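Uncharacterized protein (Staphylococcus aureus, PDB 4YBV) probably hydrolyses thioesters, as expected of a hot dog-fold enzyme of the thioesterase superfamily. Local coordinates at residues Leu8-Met13 with Thr30-Ala35; Leu55-Leu60 with Gly119-Lys124. The protein carries 1 engineered substitution. All coordinates share one frame; numbering follows the deposited sequence.

From the N terminus, the short helix 7-10 and the turn that follows it supply the first half of contact 1. The chain then runs out and back through the hairpin of strands 14-19 and 22-28, and contact 1 closes that loop when residues 30-35 meet residues 8-13. Contact 2 opens near the end of the long helix 42-60 and closes a far larger loop, holding strands 67-77, 85-95 and 99-107 and the start of 113-124. The two loops follow in series and neither nest nor cross. With centres about 23 Å apart, on opposite sides of the chain's centre, contact 1 ties the N-terminal helix to the connection before helix 42-60, and contact 2 ties the end of that helix to the sheet.

Contact 1. Residues Leu8-Met13 with Thr30-Ala35; sequences LETFEM and TDKVKA. Engineered in segment 30-35: Ala35 (natural residue Gln).
A partly buried contact joins the C-terminal end of helix 7-10 and the turn after it to the connection between strand 22-28 and helix 42-60: Phe11 packs on Val33 at its inner side, and Lys32 reaches the backbone of Thr10 farther out. Val33 CG1 sits over one face of the Phe11 ring, 3.8 Å from the centroid and 26° off the ring normal, a CH-pi contact displaced from the ring centre toward CD1 and CE1. Phe11 CD1 is 3.5 Å from Val33 CG1. With chi1 at -69°, Val33 turns CG1 anti to its own carbonyl carbon, which brings this branch to the ring. Phe11 also touches Met27 and Ala44, so the ring links this contact to strand 22-28 and to helix 42-60.

Lys32 bends at chi3 (64°), and its NZ donates to Thr10 O over 3.0 Å, lying in the carbonyl plane. Its end crosses the Thr10 side chain at about a right angle, with Lys32 CE 4.2 Å from Thr10 CG2. The accepting carbonyl belongs to the last helical residue; beyond it the chain turns through Glu12, whose positive phi marks a Schellman motif. After the turn the Glu12 side chain heads for the 30-35 segment, yet Glu12 OE2 stays 4.4 Å from Lys32 NZ, too far for a salt bridge. Thr10 OG1 bonds to Lys32 O of the second subunit, with a weak bond to His6 O of its own chain, and the reciprocal bond repeats the pairing across the interface.

The lysine ammonium thus meets a carbonyl at the end of a short helix, whose partial negative charge may slightly favour it, and the nearby carboxylate may add a weaker, longer-range attraction.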
loop_
_atom_site.group_PDB
_atom_site.type_symbol
_atom_site.label_atom_id
_atom_site.label_comp_id
_atom_site.label_asym_id
_atom_site.label_seq_id
_atom_site.Cartn_x
_atom_site.Cartn_y
_atom_site.Cartn_z
ATOM N N LEU A 8 16.638 -12.402 11.996
ATOM C CA LEU A 8 17.173 -11.351 12.852
ATOM C C LEU A 8 18.641 -11.541 13.073
ATOM O O LEU A 8 19.378 -10.608 13.128
ATOM C CB LEU A 8 16.430 -11.281 14.169
ATOM C CG LEU A 8 15.008 -10.785 14.067
ATOM C CD1 LEU A 8 14.114 -11.682 13.272
ATOM C CD2 LEU A 8 14.436 -10.532 15.424
ATOM N N GLU A 9 19.059 -12.781 13.184
ATOM C CA GLU A 9 20.459 -13.068 13.342
ATOM C C GLU A 9 21.177 -12.917 12.010
ATOM O O GLU A 9 22.239 -12.389 11.946
ATOM C CB GLU A 9 20.670 -14.453 13.889
ATOM C CG GLU A 9 22.131 -14.848 13.883
ATOM C CD GLU A 9 22.374 -16.271 14.298
ATOM O OE1 GLU A 9 21.516 -16.857 14.949
ATOM O OE2 GLU A 9 23.446 -16.784 13.973
ATOM N N THR A 10 20.560 -13.401 10.949
ATOM C CA THR A 10 21.202 -13.328 9.654
ATOM C C THR A 10 21.514 -11.884 9.296
ATOM O O THR A 10 22.556 -11.595 8.709
ATOM C CB THR A 10 20.306 -13.924 8.550
ATOM O OG1 THR A 10 19.969 -15.269 8.884
ATOM C CG2 THR A 10 21.018 -13.877 7.220
ATOM N N PHE A 11 20.610 -10.969 9.672
ATOM C CA PHE A 11 20.785 -9.565 9.299
ATOM C C PHE A 11 21.569 -8.804 10.368
ATOM O O PHE A 11 21.788 -7.618 10.220
ATOM C CB PHE A 11 19.431 -8.857 9.078
ATOM C CG PHE A 11 18.801 -9.130 7.707
ATOM C CD1 PHE A 11 19.382 -10.045 6.831
ATOM C CD2 PHE A 11 17.636 -8.467 7.308
ATOM C CE1 PHE A 11 18.803 -10.288 5.566
ATOM C CE2 PHE A 11 17.064 -8.712 6.051
ATOM C CZ PHE A 11 17.651 -9.616 5.188
ATOM N N GLU A 12 21.965 -9.485 11.434
ATOM C CA GLU A 12 22.712 -8.836 12.538
ATOM C C GLU A 12 21.942 -7.649 13.111
ATOM O O GLU A 12 22.501 -6.548 13.279
ATOM C CB GLU A 12 24.091 -8.377 12.059
ATOM C CG GLU A 12 24.915 -9.502 11.477
ATOM C CD GLU A 12 26.361 -9.107 11.326
ATOM O OE1 GLU A 12 26.901 -8.459 12.250
ATOM O OE2 GLU A 12 26.942 -9.429 10.274
ATOM N N MET A 13 20.647 -7.871 13.354
ATOM C CA MET A 13 19.763 -6.847 13.917
ATOM C C MET A 13 20.070 -6.633 15.381
ATOM O O MET A 13 20.293 -7.604 16.108
ATOM C CB MET A 13 18.294 -7.246 13.778
ATOM C CG MET A 13 17.830 -7.422 12.309
ATOM S SD MET A 13 16.048 -7.585 12.300
ATOM C CE MET A 13 15.806 -8.065 10.598
ATOM N N THR A 30 25.745 -4.585 4.940
ATOM C CA THR A 30 26.853 -5.441 4.511
ATOM C C THR A 30 26.567 -6.011 3.121
ATOM O O THR A 30 25.452 -5.874 2.634
ATOM C CB THR A 30 27.091 -6.587 5.522
ATOM O OG1 THR A 30 25.951 -7.457 5.552
ATOM C CG2 THR A 30 27.310 -6.018 6.928
ATOM N N ASP A 31 27.578 -6.617 2.478
ATOM C CA ASP A 31 27.413 -7.213 1.151
ATOM C C ASP A 31 26.241 -8.182 1.160
ATOM O O ASP A 31 25.491 -8.244 0.198
ATOM C CB ASP A 31 28.685 -7.951 0.690
ATOM C CG ASP A 31 29.853 -7.007 0.391
ATOM O OD1 ASP A 31 29.637 -5.894 -0.144
ATOM O OD2 ASP A 31 30.998 -7.386 0.709
ATOM N N LYS A 32 26.107 -8.932 2.256
ATOM C CA LYS A 32 25.021 -9.895 2.477
ATOM C C LYS A 32 23.597 -9.377 2.256
ATOM O O LYS A 32 22.734 -10.156 1.853
ATOM C CB LYS A 32 25.084 -10.462 3.914
ATOM C CG LYS A 32 25.718 -11.846 4.008
ATOM C CD LYS A 32 26.040 -12.231 5.458
ATOM C CE LYS A 32 24.809 -12.345 6.324
ATOM N NZ LYS A 32 25.202 -12.562 7.751
ATOM N N VAL A 33 23.345 -8.095 2.548
ATOM C CA VAL A 33 21.990 -7.526 2.446
ATOM C C VAL A 33 21.897 -6.463 1.350
ATOM O O VAL A 33 20.897 -5.737 1.254
ATOM C CB VAL A 33 21.527 -6.905 3.809
ATOM C CG1 VAL A 33 21.295 -7.974 4.822
ATOM C CG2 VAL A 33 22.549 -5.915 4.335
ATOM N N LYS A 34 22.922 -6.354 0.507
ATOM C CA LYS A 34 22.844 -5.410 -0.594
ATOM C C LYS A 34 22.056 -6.019 -1.784
ATOM O O LYS A 34 21.947 -7.216 -1.905
ATOM C CB LYS A 34 24.247 -4.992 -1.059
ATOM C CG LYS A 34 24.997 -4.183 -0.046
ATOM C CD LYS A 34 26.337 -3.675 -0.595
ATOM C CE LYS A 34 27.052 -2.790 0.448
ATOM N NZ LYS A 34 28.247 -2.118 -0.159
ATOM N N ALA A 35 21.640 -5.166 -2.687
ATOM C CA ALA A 35 21.115 -5.531 -3.951
ATOM C C ALA A 35 22.446 -5.666 -4.729
ATOM O O ALA A 35 23.433 -5.177 -4.286
ATOM C CB ALA A 35 20.274 -4.437 -4.536
#

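Contact 2. Residues Leu55-Leu60 with Gly119-Lys124; sequences LGSANL and GTVAIK
Ser57, Val121 and Ile123 carry this buried contact, in which the last turns of helix 42-60 meet strand 113-124 through one serine. Ser57 has the most surface covered, and its CA is 7.4 Å from the CA of Val121, the closest CA pair between the segments. Its hydroxyl comes over the branch point of the valine: Ser57 OG is 3.8 Å from Val121 CB and close to both methyls, while Ser57 CB rests 4.0 Å from Val121 CG1. With chi1 at -76°, OG stands opposite the carbonyl carbon of Ser57 and reaches the valine.

No hydrogen bond crosses between the segments. The hydroxyl bonds instead with Trp102 NE1 and His100 ND1 on the adjacent strand 99-107, so a polar atom at the helix-sheet interface is satisfied by the sheet while its flank is covered by an aliphatic side chain. In the hot dog fold the long central helix is the sausage and the curved antiparallel sheet the bun; here strand 113-124, lying between strands 99-107 and 67-77, presents alternate residues to the helix.

Val121 and Ile123 accordingly point inward, whereas Ala122 between them points away. Ile123 makes the lighter contact of the pair: its CD1 extends back toward the helix and lies 4.3 Å from Ser57 CB, with chi1 at -46° and chi2 at -62° folding the branch that way. Pro68 of strand 67-77 touches both Ser57 and Val121, and His100 also packs on Ile123. Phe66 and Ile61, from the loop that follows the helix, meet the same isoleucine.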
loop_
_atom_site.group_PDB
_atom_site.type_symbol
_atom_site.label_atom_id
_atom_site.label_comp_id
_atom_site.label_asym_id
_atom_site.label_seq_id
_atom_site.Cartn_x
_atom_site.Cartn_y
_atom_site.Cartn_z
ATOM N N LEU A 55 7.903 -7.009 16.834
ATOM C CA LEU A 55 8.407 -6.855 18.199
ATOM C C LEU A 55 7.536 -5.888 19.019
ATOM O O LEU A 55 7.196 -6.176 20.167
ATOM C CB LEU A 55 9.849 -6.373 18.178
ATOM C CG LEU A 55 10.834 -7.397 17.628
ATOM C CD1 LEU A 55 12.186 -6.782 17.394
ATOM C CD2 LEU A 55 10.946 -8.621 18.529
ATOM N N GLY A 56 7.185 -4.749 18.426
ATOM C CA GLY A 56 6.331 -3.783 19.114
ATOM C C GLY A 56 4.989 -4.342 19.555
ATOM O O GLY A 56 4.588 -4.222 20.736
ATOM N N SER A 57 4.287 -4.966 18.614
ATOM C CA SER A 57 2.981 -5.486 18.931
ATOM C C SER A 57 3.098 -6.611 19.958
ATOM O O SER A 57 2.243 -6.725 20.856
ATOM C CB SER A 57 2.254 -5.965 17.672
ATOM O OG SER A 57 1.777 -4.857 16.939
ATOM N N ALA A 58 4.156 -7.424 19.849
ATOM C CA ALA A 58 4.406 -8.474 20.831
ATOM C C ALA A 58 4.609 -7.869 22.233
ATOM O O ALA A 58 4.091 -8.401 23.209
ATOM C CB ALA A 58 5.619 -9.313 20.437
ATOM N N ASN A 59 5.340 -6.757 22.316
ATOM C CA ASN A 59 5.542 -6.050 23.585
ATOM C C ASN A 59 4.259 -5.440 24.154
ATOM O O ASN A 59 4.175 -5.218 25.358
ATOM C CB ASN A 59 6.589 -4.935 23.438
ATOM C CG ASN A 59 7.985 -5.471 23.306
ATOM O OD1 ASN A 59 8.237 -6.611 23.697
ATOM N ND2 ASN A 59 8.922 -4.657 22.755
ATOM N N LEU A 60 3.281 -5.140 23.294
ATOM C CA LEU A 60 2.044 -4.510 23.764
ATOM C C LEU A 60 0.923 -5.473 24.171
ATOM O O LEU A 60 -0.093 -5.053 24.722
ATOM C CB LEU A 60 1.487 -3.578 22.686
ATOM C CG LEU A 60 2.217 -2.272 22.387
ATOM C CD1 LEU A 60 1.488 -1.579 21.276
ATOM C CD2 LEU A 60 2.329 -1.368 23.614
ATOM N N GLY A 119 2.717 -0.637 8.676
ATOM C CA GLY A 119 2.360 -2.030 8.838
ATOM C C GLY A 119 1.128 -2.300 9.667
ATOM O O GLY A 119 0.855 -1.634 10.653
ATOM N N THR A 120 0.363 -3.280 9.238
ATOM C CA THR A 120 -0.825 -3.716 9.922
ATOM C C THR A 120 -0.685 -5.117 10.451
ATOM O O THR A 120 -0.524 -6.081 9.677
ATOM C CB THR A 120 -2.043 -3.700 9.026
ATOM O OG1 THR A 120 -2.196 -2.397 8.477
ATOM C CG2 THR A 120 -3.271 -4.095 9.848
ATOM N N VAL A 121 -0.782 -5.212 11.778
ATOM C CA VAL A 121 -0.544 -6.452 12.500
ATOM C C VAL A 121 -1.812 -6.986 13.150
ATOM O O VAL A 121 -2.385 -6.326 14.008
ATOM C CB VAL A 121 0.523 -6.274 13.605
ATOM C CG1 VAL A 121 0.698 -7.580 14.390
ATOM C CG2 VAL A 121 1.812 -5.790 13.017
ATOM N N ALA A 122 -2.224 -8.193 12.767
ATOM C CA ALA A 122 -3.403 -8.817 13.356
ATOM C C ALA A 122 -3.038 -9.426 14.707
ATOM O O ALA A 122 -1.954 -10.011 14.851
ATOM C CB ALA A 122 -3.972 -9.888 12.424
ATOM N N ILE A 123 -3.917 -9.284 15.702
ATOM C CA ILE A 123 -3.645 -9.892 17.004
ATOM C C ILE A 123 -4.530 -11.130 17.131
ATOM O O ILE A 123 -5.757 -11.031 17.135
ATOM C CB ILE A 123 -3.873 -8.894 18.178
ATOM C CG1 ILE A 123 -3.222 -7.540 17.879
ATOM C CG2 ILE A 123 -3.298 -9.444 19.474
ATOM C CD1 ILE A 123 -1.723 -7.600 17.701
ATOM N N LYS A 124 -3.891 -12.300 17.182
ATOM C CA LYS A 124 -4.586 -13.589 17.105
ATOM C C LYS A 124 -4.400 -14.429 18.375
ATOM O O LYS A 124 -3.408 -14.272 19.079
ATOM C CB LYS A 124 -4.103 -14.390 15.874
ATOM C CG LYS A 124 -4.685 -13.939 14.509
ATOM C CD LYS A 124 -5.748 -14.939 14.014
ATOM C CE LYS A 124 -6.384 -14.561 12.655
ATOM N NZ LYS A 124 -7.306 -13.384 12.648
#